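Local coordinates for protein peptidase family U32 (Geobacillus thermoleovorans, PDB 4HE6) that is of unknown function but forms the all-beta C-terminal domain of a putative U32 peptidase, at residues E60-A63 and A64-P67; P78-P81 and Y82-M85. One frame throughout, in Å; residues are numbered along the deposited sequence.

Interaction 1: residues E60-A63 and A64-P67; sequences ELDA and ARHP. With ACT (acetate ion), chain C.
Asp-62 and Arg-65 face each other across a short loop that leaves the edge strand 60-61 and leads to strand 70-74 in the antiparallel sheet of this U32 C-terminal domain, and their charged ends join in a two-pronged salt bridge. The guanidinium presents its NH1/NH2 end to the carboxylate, one nitrogen for each oxygen. Arg-65 NH2 reaches Asp-62 OD2 at 2.9 Å in a nearly straight bond, while NH1 takes OD1 on its syn side. The pairing is skewed: the two planes stand 38° apart, and although both oxygens lie close to the guanidinium plane, NH2 comes to OD2 from above the carboxylate plane. Asp-62 has its CG between the backbone N and the carbonyl carbon (chi1 68°), and the arginine chain, bent at chi3 (56°), turns its end back to meet it.

A second anion shares the cation. An acetate, probably from the crystallisation liquor, sits at the neighbouring edge, with its O 2.9 Å from Arg-65 NE and its OXT held by NH2. NH2 thus donates to both anions, which probably fixes the rotation of the group. His-29 binds the same acetate through NE2 and also touches Arg-65.

The apolar part is made by the two alanines. The methyl of Ala-63 lies over one guanidinium face, off toward the rim, with CB 3.6 Å from Arg-65 NH2. The Ala-64 side chain touches Phe-30 and Val-71, and its carbonyl accepts a bond from Gln-26.

A water bridges the backbone. It donates to Ala-63 O at 2.7 Å and accepts from Arg-65 N at 3.0 Å, tying the two peptide groups together across Ala-64.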
loop_
_atom_site.group_PDB
_atom_site.type_symbol
_atom_site.label_atom_id
_atom_site.label_comp_id
_atom_site.label_asym_id
_atom_site.label_seq_id
_atom_site.Cartn_x
_atom_site.Cartn_y
_atom_site.Cartn_z
ATOM N N GLU A 60 5.411 5.453 13.786
ATOM C CA GLU A 60 6.075 5.395 12.507
ATOM C C GLU A 60 6.943 4.133 12.437
ATOM O O GLU A 60 7.543 3.756 13.451
ATOM C CB GLU A 60 6.955 6.601 12.254
ATOM C CG GLU A 60 6.064 7.797 11.900
ATOM C CD GLU A 60 6.835 9.072 12.034
ATOM O OE1 GLU A 60 6.565 9.782 13.046
ATOM O OE2 GLU A 60 7.750 9.308 11.182
ATOM N N LEU A 61 6.993 3.577 11.261
ATOM C CA LEU A 61 7.713 2.352 10.995
ATOM C C LEU A 61 8.846 2.591 10.010
ATOM O O LEU A 61 8.691 3.229 8.979
ATOM C CB LEU A 61 6.767 1.290 10.447
ATOM C CG LEU A 61 5.462 1.089 11.191
ATOM C CD1 LEU A 61 4.593 0.035 10.485
ATOM C CD2 LEU A 61 5.732 0.729 12.658
ATOM N N ASP A 62 10.004 1.980 10.313
ATOM C CA ASP A 62 11.069 2.036 9.317
ATOM C C ASP A 62 10.799 1.181 8.111
ATOM O O ASP A 62 11.299 1.475 7.007
ATOM C CB ASP A 62 12.441 1.673 9.927
ATOM C CG ASP A 62 12.594 0.251 10.343
ATOM O OD1 ASP A 62 11.635 -0.274 10.938
ATOM O OD2 ASP A 62 13.695 -0.310 10.055
ATOM N N ALA A 63 9.977 0.168 8.272
ATOM C CA ALA A 63 9.586 -0.715 7.177
ATOM C C ALA A 63 8.286 -1.403 7.591
ATOM O O ALA A 63 8.051 -1.618 8.780
ATOM C CB ALA A 63 10.637 -1.769 6.865
ATOM N N ALA A 64 7.504 -1.836 6.622
ATOM C CA ALA A 64 6.374 -2.745 6.799
ATOM C C ALA A 64 6.910 -4.140 6.519
ATOM O O ALA A 64 6.928 -4.612 5.381
ATOM C CB ALA A 64 5.233 -2.368 5.857
ATOM N N ARG A 65 7.492 -4.768 7.546
ATOM C CA ARG A 65 8.254 -6.004 7.403
ATOM C C ARG A 65 7.550 -7.210 7.988
ATOM O O ARG A 65 8.106 -8.318 7.985
ATOM C CB ARG A 65 9.649 -5.888 8.026
ATOM C CG ARG A 65 9.626 -5.706 9.505
ATOM C CD ARG A 65 10.982 -5.887 10.141
ATOM N NE ARG A 65 11.969 -5.004 9.578
ATOM C CZ ARG A 65 12.165 -3.727 9.867
ATOM N NH1 ARG A 65 11.407 -3.166 10.784
ATOM N NH2 ARG A 65 13.093 -2.992 9.266
ATOM N N HIS A 66 6.333 -7.076 8.533
ATOM C CA HIS A 66 5.629 -8.149 9.199
ATOM C C HIS A 66 4.401 -8.554 8.399
ATOM O O HIS A 66 3.501 -7.728 8.223
ATOM C CB HIS A 66 5.197 -7.702 10.569
ATOM C CG HIS A 66 6.313 -7.386 11.482
ATOM N ND1 HIS A 66 7.312 -8.281 11.801
ATOM C CD2 HIS A 66 6.573 -6.244 12.114
ATOM C CE1 HIS A 66 8.134 -7.657 12.634
ATOM N NE2 HIS A 66 7.717 -6.436 12.839
ATOM N N PRO A 67 4.396 -9.767 7.865
ATOM C CA PRO A 67 3.271 -10.204 7.005
ATOM C C PRO A 67 1.913 -9.960 7.681
ATOM O O PRO A 67 1.660 -10.316 8.813
ATOM C CB PRO A 67 3.563 -11.678 6.774
ATOM C CG PRO A 67 5.054 -11.701 6.781
ATOM C CD PRO A 67 5.445 -10.799 7.930
HETATM C C ACT C . 14.488 -5.446 7.122
HETATM O O ACT C . 13.885 -6.268 7.827
HETATM O OXT ACT C . 14.057 -4.288 6.924
HETATM C CH3 ACT C . 15.775 -5.854 6.462
HETATM O O HOH W 1 6.749 -3.528 10.223
#

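Interaction 2: residues P78-P81 and Y82-M85; sequences PLFP and YNMM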
loop_
_atom_site.group_PDB
_atom_site.type_symbol
_atom_site.label_atom_id
_atom_site.label_comp_id
_atom_site.label_asym_id
_atom_site.label_seq_id
_atom_site.Cartn_x
_atom_site.Cartn_y
_atom_site.Cartn_z
ATOM N N PRO A 78 -6.699 8.610 -5.525
ATOM C CA PRO A 78 -7.684 7.780 -4.826
ATOM C C PRO A 78 -7.531 6.317 -5.134
ATOM O O PRO A 78 -7.103 5.893 -6.230
ATOM C CB PRO A 78 -9.027 8.323 -5.319
ATOM C CG PRO A 78 -8.733 9.793 -5.661
ATOM C CD PRO A 78 -7.352 9.701 -6.308
ATOM N N LEU A 79 -7.907 5.506 -4.140
ATOM C CA LEU A 79 -7.922 4.057 -4.158
ATOM C C LEU A 79 -9.257 3.550 -3.661
ATOM O O LEU A 79 -9.918 4.224 -2.865
ATOM C CB LEU A 79 -6.824 3.486 -3.255
ATOM C CG LEU A 79 -5.421 3.818 -3.733
ATOM C CD1 LEU A 79 -4.403 3.423 -2.645
ATOM C CD2 LEU A 79 -5.063 3.142 -5.042
ATOM N N PHE A 80 -9.615 2.362 -4.134
ATOM C CA PHE A 80 -10.766 1.682 -3.572
ATOM C C PHE A 80 -10.339 0.504 -2.734
ATOM O O PHE A 80 -9.280 -0.073 -2.962
ATOM C CB PHE A 80 -11.656 1.179 -4.692
ATOM C CG PHE A 80 -12.253 2.229 -5.532
ATOM C CD1 PHE A 80 -11.734 2.590 -6.750
ATOM C CD2 PHE A 80 -13.398 2.894 -5.055
ATOM C CE1 PHE A 80 -12.283 3.588 -7.524
ATOM C CE2 PHE A 80 -13.958 3.894 -5.812
ATOM C CZ PHE A 80 -13.422 4.239 -7.035
ATOM N N PRO A 81 -11.139 0.105 -1.759
ATOM C CA PRO A 81 -10.848 -1.121 -1.010
ATOM C C PRO A 81 -10.649 -2.262 -1.988
ATOM O O PRO A 81 -11.377 -2.468 -2.930
ATOM C CB PRO A 81 -12.101 -1.289 -0.178
ATOM C CG PRO A 81 -12.606 0.121 0.048
ATOM C CD PRO A 81 -12.372 0.766 -1.288
ATOM N N TYR A 82 -9.569 -3.017 -1.714
ATOM C CA TYR A 82 -9.200 -4.245 -2.407
ATOM C C TYR A 82 -8.541 -4.037 -3.747
ATOM O O TYR A 82 -8.214 -5.008 -4.427
ATOM C CB TYR A 82 -10.346 -5.307 -2.407
ATOM C CG TYR A 82 -10.713 -5.524 -0.954
ATOM C CD1 TYR A 82 -11.760 -4.899 -0.361
ATOM C CD2 TYR A 82 -9.886 -6.277 -0.120
ATOM C CE1 TYR A 82 -12.093 -5.022 0.984
ATOM C CE2 TYR A 82 -10.175 -6.413 1.207
ATOM C CZ TYR A 82 -11.258 -5.797 1.762
ATOM O OH TYR A 82 -11.550 -5.915 3.106
ATOM N N ASN A 83 -8.220 -2.754 -4.097
ATOM C CA ASN A 83 -7.122 -2.552 -5.001
ATOM C C ASN A 83 -5.845 -3.133 -4.387
ATOM O O ASN A 83 -5.772 -3.371 -3.208
ATOM C CB ASN A 83 -6.980 -1.074 -5.356
ATOM C CG ASN A 83 -8.096 -0.535 -6.288
ATOM O OD1 ASN A 83 -8.464 0.612 -6.210
ATOM N ND2 ASN A 83 -8.708 -1.332 -7.163
ATOM N N MET A 84 -4.875 -3.357 -5.245
ATOM C CA MET A 84 -3.649 -4.019 -4.857
ATOM C C MET A 84 -2.453 -3.111 -5.068
ATOM O O MET A 84 -2.492 -2.122 -5.802
ATOM C CB MET A 84 -3.535 -5.293 -5.710
ATOM C CG MET A 84 -4.711 -6.271 -5.638
ATOM S SD MET A 84 -4.585 -7.819 -6.555
ATOM C CE MET A 84 -3.255 -8.699 -5.771
ATOM N N MET A 85 -1.355 -3.448 -4.401
ATOM C CA MET A 85 -0.121 -2.708 -4.471
ATOM C C MET A 85 1.038 -3.664 -4.698
ATOM O O MET A 85 1.105 -4.705 -4.049
ATOM C CB MET A 85 0.143 -1.972 -3.132
ATOM C CG MET A 85 1.284 -0.988 -3.215
ATOM S SD MET A 85 1.722 -0.260 -1.608
ATOM C CE MET A 85 2.719 -1.591 -0.960
#
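Asn-83 lays its side chain alongside that of Phe-80, the two pointing the same way, with the amide oxygen OD1 3.6 Å from Phe-80 CB and near the plane of the ring at its edge. Amide and ring planes stand steeply to each other. OD1 accepts the backbone N-H of Phe-80 at 2.9 Å, the nitrogen standing above the carbonyl plane, 36° out of it. With CG anti to the carbonyl carbon (chi1 -72°), the amide reaches back across the turn to that N-H. In the other direction, Asn-83 N donates to Phe-80 O at 3.1 Å, so backbone and side chain of one residue grip both polar groups of Phe-80. The amide's other end is fixed too, since ND2 donates to Pro-41 O, and the side chain also touches Ile-43. Replacing Asn-83 by alanine removes the amide, which would probably leave Phe-80 N and Pro-41 O without these mates and open a gap beside Ile-43.

At the corner, Pro-81 CB meets Tyr-82 CD1 at 3.6 Å, and the tyrosine side chain also touches Leu-11 and Leu-13 of strand 10-16. Leu-79 packs against Val-12 and Phe-38. Pro-81 and Tyr-82, the latter with a positive phi (78°), give the backbone of a type II beta turn from Phe-80 to Asn-83, here leading directly into strand 84-87.

Interaction 1 and interaction 2 lie on opposite sides of the chain's centre, with their own centres 19 Å apart and nearest atoms about 7 Å apart, so they do not touch. Both reach the same antiparallel sheet: residues 60-67 leave one of its two outermost strands, 60-61, whereas residues 78-85 enter strand 84-87, between strands 35-39 and 10-16. Strand 70-74 separates them along the chain. Phe-30 gives an indirect connection, because Ala-64 of interaction 1 and Met-85 of interaction 2 both pack against it. The acetate belongs to interaction 1 alone; interaction 2 is held by bonds within the protein.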